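Local coordinates for 3-oxoacyl-[acyl-carrier protein] synthase (Thermus thermophilus, PDB 1UB7) that probably catalyses the first condensation of fatty acid synthesis, joining an acetyl group from acetyl-CoA to two carbons from malonyl-ACP, at residues Trp113-Ala118 with Phe176-Asp181; Gly172-Val177 with Ala314-Trp319. All coordinates share one frame; numbering follows the deposited sequence.

Contact 1. Residues Trp113-Ala118 with Phe176-Asp181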
# COMPACT_ATOMS: atom_id res chain seq x y z
N TRP A 113 0.77 -9.53 3.61
CA TRP A 113 1.76 -10.28 2.84
C TRP A 113 1.14 -11.15 1.76
O TRP A 113 1.67 -11.23 0.64
CB TRP A 113 2.61 -11.15 3.76
CG TRP A 113 3.84 -11.66 3.07
CD1 TRP A 113 4.89 -10.92 2.65
CD2 TRP A 113 4.14 -13.02 2.73
NE1 TRP A 113 5.84 -11.73 2.07
CE2 TRP A 113 5.41 -13.02 2.11
CE3 TRP A 113 3.46 -14.24 2.89
CZ2 TRP A 113 6.02 -14.19 1.65
CZ3 TRP A 113 4.07 -15.41 2.43
CH2 TRP A 113 5.34 -15.37 1.82
N ILE A 114 0.03 -11.82 2.10
CA ILE A 114 -0.66 -12.66 1.12
C ILE A 114 -1.25 -11.73 0.06
O ILE A 114 -1.30 -12.08 -1.13
CB ILE A 114 -1.78 -13.47 1.77
CG1 ILE A 114 -1.21 -14.38 2.86
CG2 ILE A 114 -2.44 -14.34 0.73
CD1 ILE A 114 -2.27 -15.22 3.55
N TYR A 115 -1.73 -10.56 0.51
CA TYR A 115 -2.27 -9.55 -0.39
C TYR A 115 -1.13 -9.18 -1.36
O TYR A 115 -1.32 -9.12 -2.58
CB TYR A 115 -2.68 -8.31 0.41
CG TYR A 115 -4.16 -8.20 0.66
CD1 TYR A 115 -4.86 -9.25 1.26
CD2 TYR A 115 -4.87 -7.07 0.27
CE1 TYR A 115 -6.24 -9.17 1.47
CE2 TYR A 115 -6.25 -6.98 0.47
CZ TYR A 115 -6.93 -8.03 1.07
OH TYR A 115 -8.27 -7.94 1.30
N ALA A 116 0.07 -8.97 -0.81
CA ALA A 116 1.23 -8.62 -1.65
C ALA A 116 1.60 -9.73 -2.64
O ALA A 116 2.06 -9.46 -3.75
CB ALA A 116 2.44 -8.29 -0.77
N LEU A 117 1.42 -10.98 -2.22
CA LEU A 117 1.75 -12.11 -3.09
C LEU A 117 0.79 -12.11 -4.26
O LEU A 117 1.20 -12.33 -5.41
CB LEU A 117 1.65 -13.45 -2.32
CG LEU A 117 2.70 -13.72 -1.21
CD1 LEU A 117 2.39 -15.03 -0.51
CD2 LEU A 117 4.10 -13.77 -1.82
N ALA A 118 -0.48 -11.84 -3.98
CA ALA A 118 -1.50 -11.80 -5.02
C ALA A 118 -1.17 -10.65 -5.97
O ALA A 118 -1.19 -10.82 -7.20
CB ALA A 118 -2.87 -11.61 -4.41
N PHE A 176 -6.23 -17.67 -5.03
CA PHE A 176 -6.16 -16.59 -4.06
C PHE A 176 -7.59 -16.28 -3.65
O PHE A 176 -8.49 -16.24 -4.49
CB PHE A 176 -5.56 -15.30 -4.66
CG PHE A 176 -4.08 -15.34 -4.91
CD1 PHE A 176 -3.17 -15.17 -3.86
CD2 PHE A 176 -3.58 -15.52 -6.21
CE1 PHE A 176 -1.78 -15.17 -4.10
CE2 PHE A 176 -2.20 -15.53 -6.47
CZ PHE A 176 -1.30 -15.36 -5.41
N VAL A 177 -7.80 -16.09 -2.36
CA VAL A 177 -9.09 -15.70 -1.84
C VAL A 177 -8.71 -14.51 -0.98
O VAL A 177 -7.93 -14.65 -0.03
CB VAL A 177 -9.74 -16.82 -0.98
CG1 VAL A 177 -10.97 -16.28 -0.25
CG2 VAL A 177 -10.14 -17.98 -1.89
N LEU A 178 -9.23 -13.34 -1.32
CA LEU A 178 -8.92 -12.11 -0.60
C LEU A 178 -10.21 -11.37 -0.26
O LEU A 178 -11.14 -11.35 -1.06
CB LEU A 178 -8.04 -11.19 -1.45
CG LEU A 178 -6.78 -11.70 -2.15
CD1 LEU A 178 -6.26 -10.58 -3.02
CD2 LEU A 178 -5.71 -12.14 -1.14
N GLY A 179 -10.24 -10.74 0.90
CA GLY A 179 -11.44 -10.01 1.27
C GLY A 179 -11.26 -9.00 2.39
O GLY A 179 -10.26 -8.99 3.10
N ALA A 180 -12.26 -8.13 2.54
CA ALA A 180 -12.24 -7.11 3.56
C ALA A 180 -13.65 -6.78 4.04
O ALA A 180 -14.65 -7.08 3.37
CB ALA A 180 -11.57 -5.83 3.01
N ASP A 181 -13.72 -6.17 5.20
CA ASP A 181 -14.99 -5.75 5.76
C ASP A 181 -14.70 -4.68 6.79
O ASP A 181 -14.47 -4.98 7.96
CB ASP A 181 -15.72 -6.93 6.40
CG ASP A 181 -17.11 -6.56 6.86
OD1 ASP A 181 -17.21 -5.63 7.68
OD2 ASP A 181 -18.09 -7.19 6.39
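Helix residues from I114 to A118 pack over strand residues F176 to A180, the short axes passing 9.5 Å apart with their N-to-C directions 124° from each other. The helix follows shortly after the predicted catalytic cysteine in the chain, as in other members of the thiolase-like superfamily. A118, with a side chain no larger than a methyl, lets the helix come close to the F176 ring: its CA sits over one face of that ring as a CH-pi contact, 3.7 Å from the centroid, while its CB touches F176 CD1 at 3.6 Å. F176 CG lies anti to the carbonyl carbon (chi1 -73°), which carries the ring off the strand and beneath the helix, where L117 CB meets F176 CE1 at 4.2 Å. An alanine in place of F176 would remove the ring and is likely to open a gap under A118 and L117. The two methyls of L178 divide their work, CD1 reaching A118 CB at 3.8 Å and CD2 meeting Y115 CD1 at 3.9 Å. The Y115 side chain runs alongside L178, pointing the opposite way, and its ring reaches across to the strand backbone. There Y115 OH gives a weak hydrogen bond to G179 O, 2.9 Å away and near the ring plane; the exact place of this hydroxyl is less certain. A103 of the second subunit offers its backbone N as another weak partner, and Y104 and F102 of that subunit pack on Y115 and L178. The chemistry is therefore mainly apolar: alanine, leucine and phenylalanine fit a helix closely to a sheet, while the tyrosine hydroxyl adds at most a weak and uncertain polar link to the strand, beside the second subunit.

Contact 2. Residues Gly172-Val177 with Ala314-Trp319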
# COMPACT_ATOMS: atom_id res chain seq x y z
N GLY A 172 3.63 -23.20 -8.77
CA GLY A 172 3.23 -21.83 -8.55
C GLY A 172 1.88 -21.64 -7.89
O GLY A 172 1.29 -22.58 -7.35
N PHE A 173 1.40 -20.40 -7.96
CA PHE A 173 0.11 -20.06 -7.36
C PHE A 173 -1.07 -20.67 -8.12
O PHE A 173 -1.15 -20.60 -9.35
CB PHE A 173 0.00 -18.55 -7.30
CG PHE A 173 0.85 -17.94 -6.22
CD1 PHE A 173 0.54 -18.16 -4.87
CD2 PHE A 173 1.96 -17.16 -6.53
CE1 PHE A 173 1.34 -17.61 -3.86
CE2 PHE A 173 2.76 -16.62 -5.53
CZ PHE A 173 2.45 -16.84 -4.19
N ARG A 174 -1.98 -21.29 -7.37
CA ARG A 174 -3.14 -21.92 -7.99
C ARG A 174 -4.42 -21.17 -7.68
O ARG A 174 -5.39 -21.25 -8.43
CB ARG A 174 -3.26 -23.37 -7.52
CG ARG A 174 -2.03 -24.20 -7.85
CD ARG A 174 -2.27 -25.67 -7.63
NE ARG A 174 -3.32 -26.17 -8.51
CZ ARG A 174 -3.66 -27.45 -8.62
NH1 ARG A 174 -3.03 -28.36 -7.90
NH2 ARG A 174 -4.63 -27.81 -9.44
N SER A 175 -4.42 -20.42 -6.58
CA SER A 175 -5.60 -19.66 -6.21
C SER A 175 -5.31 -18.61 -5.15
O SER A 175 -4.28 -18.66 -4.46
CB SER A 175 -6.70 -20.59 -5.68
OG SER A 175 -6.28 -21.19 -4.47
N PHE A 176 -6.23 -17.67 -5.03
CA PHE A 176 -6.16 -16.59 -4.06
C PHE A 176 -7.59 -16.28 -3.65
O PHE A 176 -8.49 -16.24 -4.49
CB PHE A 176 -5.56 -15.30 -4.66
CG PHE A 176 -4.08 -15.34 -4.91
CD1 PHE A 176 -3.17 -15.17 -3.86
CD2 PHE A 176 -3.58 -15.52 -6.21
CE1 PHE A 176 -1.78 -15.17 -4.10
CE2 PHE A 176 -2.20 -15.53 -6.47
CZ PHE A 176 -1.30 -15.36 -5.41
N VAL A 177 -7.80 -16.09 -2.36
CA VAL A 177 -9.09 -15.70 -1.84
C VAL A 177 -8.71 -14.51 -0.98
O VAL A 177 -7.93 -14.65 -0.03
CB VAL A 177 -9.74 -16.82 -0.98
CG1 VAL A 177 -10.97 -16.28 -0.25
CG2 VAL A 177 -10.14 -17.98 -1.89
N ALA A 314 -6.22 -15.90 1.69
CA ALA A 314 -5.75 -17.26 1.64
C ALA A 314 -5.24 -17.57 0.24
O ALA A 314 -5.74 -17.03 -0.75
CB ALA A 314 -6.88 -18.21 2.01
N ALA A 315 -4.25 -18.45 0.16
CA ALA A 315 -3.68 -18.83 -1.13
C ALA A 315 -3.19 -20.27 -1.15
O ALA A 315 -2.83 -20.85 -0.12
CB ALA A 315 -2.54 -17.88 -1.47
N VAL A 316 -3.21 -20.86 -2.34
CA VAL A 316 -2.74 -22.21 -2.55
C VAL A 316 -1.63 -22.07 -3.57
O VAL A 316 -1.83 -21.52 -4.66
CB VAL A 316 -3.86 -23.12 -3.10
CG1 VAL A 316 -3.26 -24.41 -3.67
CG2 VAL A 316 -4.85 -23.45 -1.99
N LEU A 317 -0.46 -22.58 -3.19
CA LEU A 317 0.75 -22.52 -3.99
C LEU A 317 1.42 -23.87 -4.07
O LEU A 317 1.65 -24.51 -3.04
CB LEU A 317 1.72 -21.54 -3.33
CG LEU A 317 3.18 -21.48 -3.80
CD1 LEU A 317 3.26 -20.88 -5.20
CD2 LEU A 317 3.98 -20.65 -2.82
N THR A 318 1.72 -24.32 -5.28
CA THR A 318 2.42 -25.58 -5.47
C THR A 318 3.89 -25.17 -5.41
O THR A 318 4.41 -24.55 -6.34
CB THR A 318 2.11 -26.22 -6.84
OG1 THR A 318 0.78 -26.76 -6.83
CG2 THR A 318 3.10 -27.32 -7.17
N TRP A 319 4.55 -25.50 -4.30
CA TRP A 319 5.94 -25.14 -4.04
C TRP A 319 6.99 -25.46 -5.11
O TRP A 319 6.88 -26.44 -5.85
CB TRP A 319 6.39 -25.76 -2.71
CG TRP A 319 7.49 -24.99 -2.06
CD1 TRP A 319 8.83 -25.29 -2.09
CD2 TRP A 319 7.37 -23.75 -1.35
NE1 TRP A 319 9.54 -24.30 -1.44
CE2 TRP A 319 8.67 -23.35 -0.98
CE3 TRP A 319 6.28 -22.94 -0.99
CZ2 TRP A 319 8.92 -22.16 -0.26
CZ3 TRP A 319 6.53 -21.76 -0.28
CH2 TRP A 319 7.84 -21.38 0.08
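Backbone hydrogen bonds between G172-V177 and A314-T318 make an antiparallel strand pair, in which strand 172-180, outermost in its sheet within this chain, lies beside strand 311-318. G172 and T318 form a hydrogen-bonded pair joined in both directions, with G172 N 2.9 Å from T318 O. V177 and A314 form another, each N-H bonding to the other's carbonyl O. Between these ends lies a classic beta bulge, in which R174 and S175 both face V316. V316 O takes a 2.7 Å bond from R174 N, nearly straight at 173°, and a weak one from S175 N; V316 N returns a bond to S175 O. Glycine suits position 172 because, with phi at 108°, any side chain would collide with the carbonyl O of the residue before. S175 and V316 point to the same side of the sheet, under A233 of helix 211-233, and S175 OG is hydrogen-bonded to A229 O of that helix. R174 CG lies beside the backbone N (chi1 -59°) and the chain is extended at chi2, which lays R174 CD across T318 OG1 at 3.3 Å; that hydroxyl has H300 ND1 as its hydrogen-bond partner. On the other side, L317 CD1 sits over the centre of the F173 ring, a CH-pi contact 3.8 Å from the centroid. F176 CZ lies over the opposite face of that ring, and A315 CB touches F176 CD1 at 3.7 Å. Backbone bonds thus set the register, the bulge shifts it by one residue, and aromatic and aliphatic groups provide an apolar surface on the side of F173 and F176.

How the contacts relate
Contacts 1 and 2 lie with their centres 11 Å apart and share F176 and V177 on strand 172-180. Along the chain helix 112-125 comes first, then this strand, and strand 311-318 much later. The strand is an outermost one of a four-stranded mixed sheet within the chain: contact 2 joins it edge to edge with its neighbour, and contact 1 lays the helix against the F173 and F176 face, as buried central helices do in the layered thiolase fold. The two touch directly, L117 CB packing on F173 CZ at 4.0 Å. Together they join an earlier part of the chain to its C-terminal strand, with the second subunit adjoining contact 1.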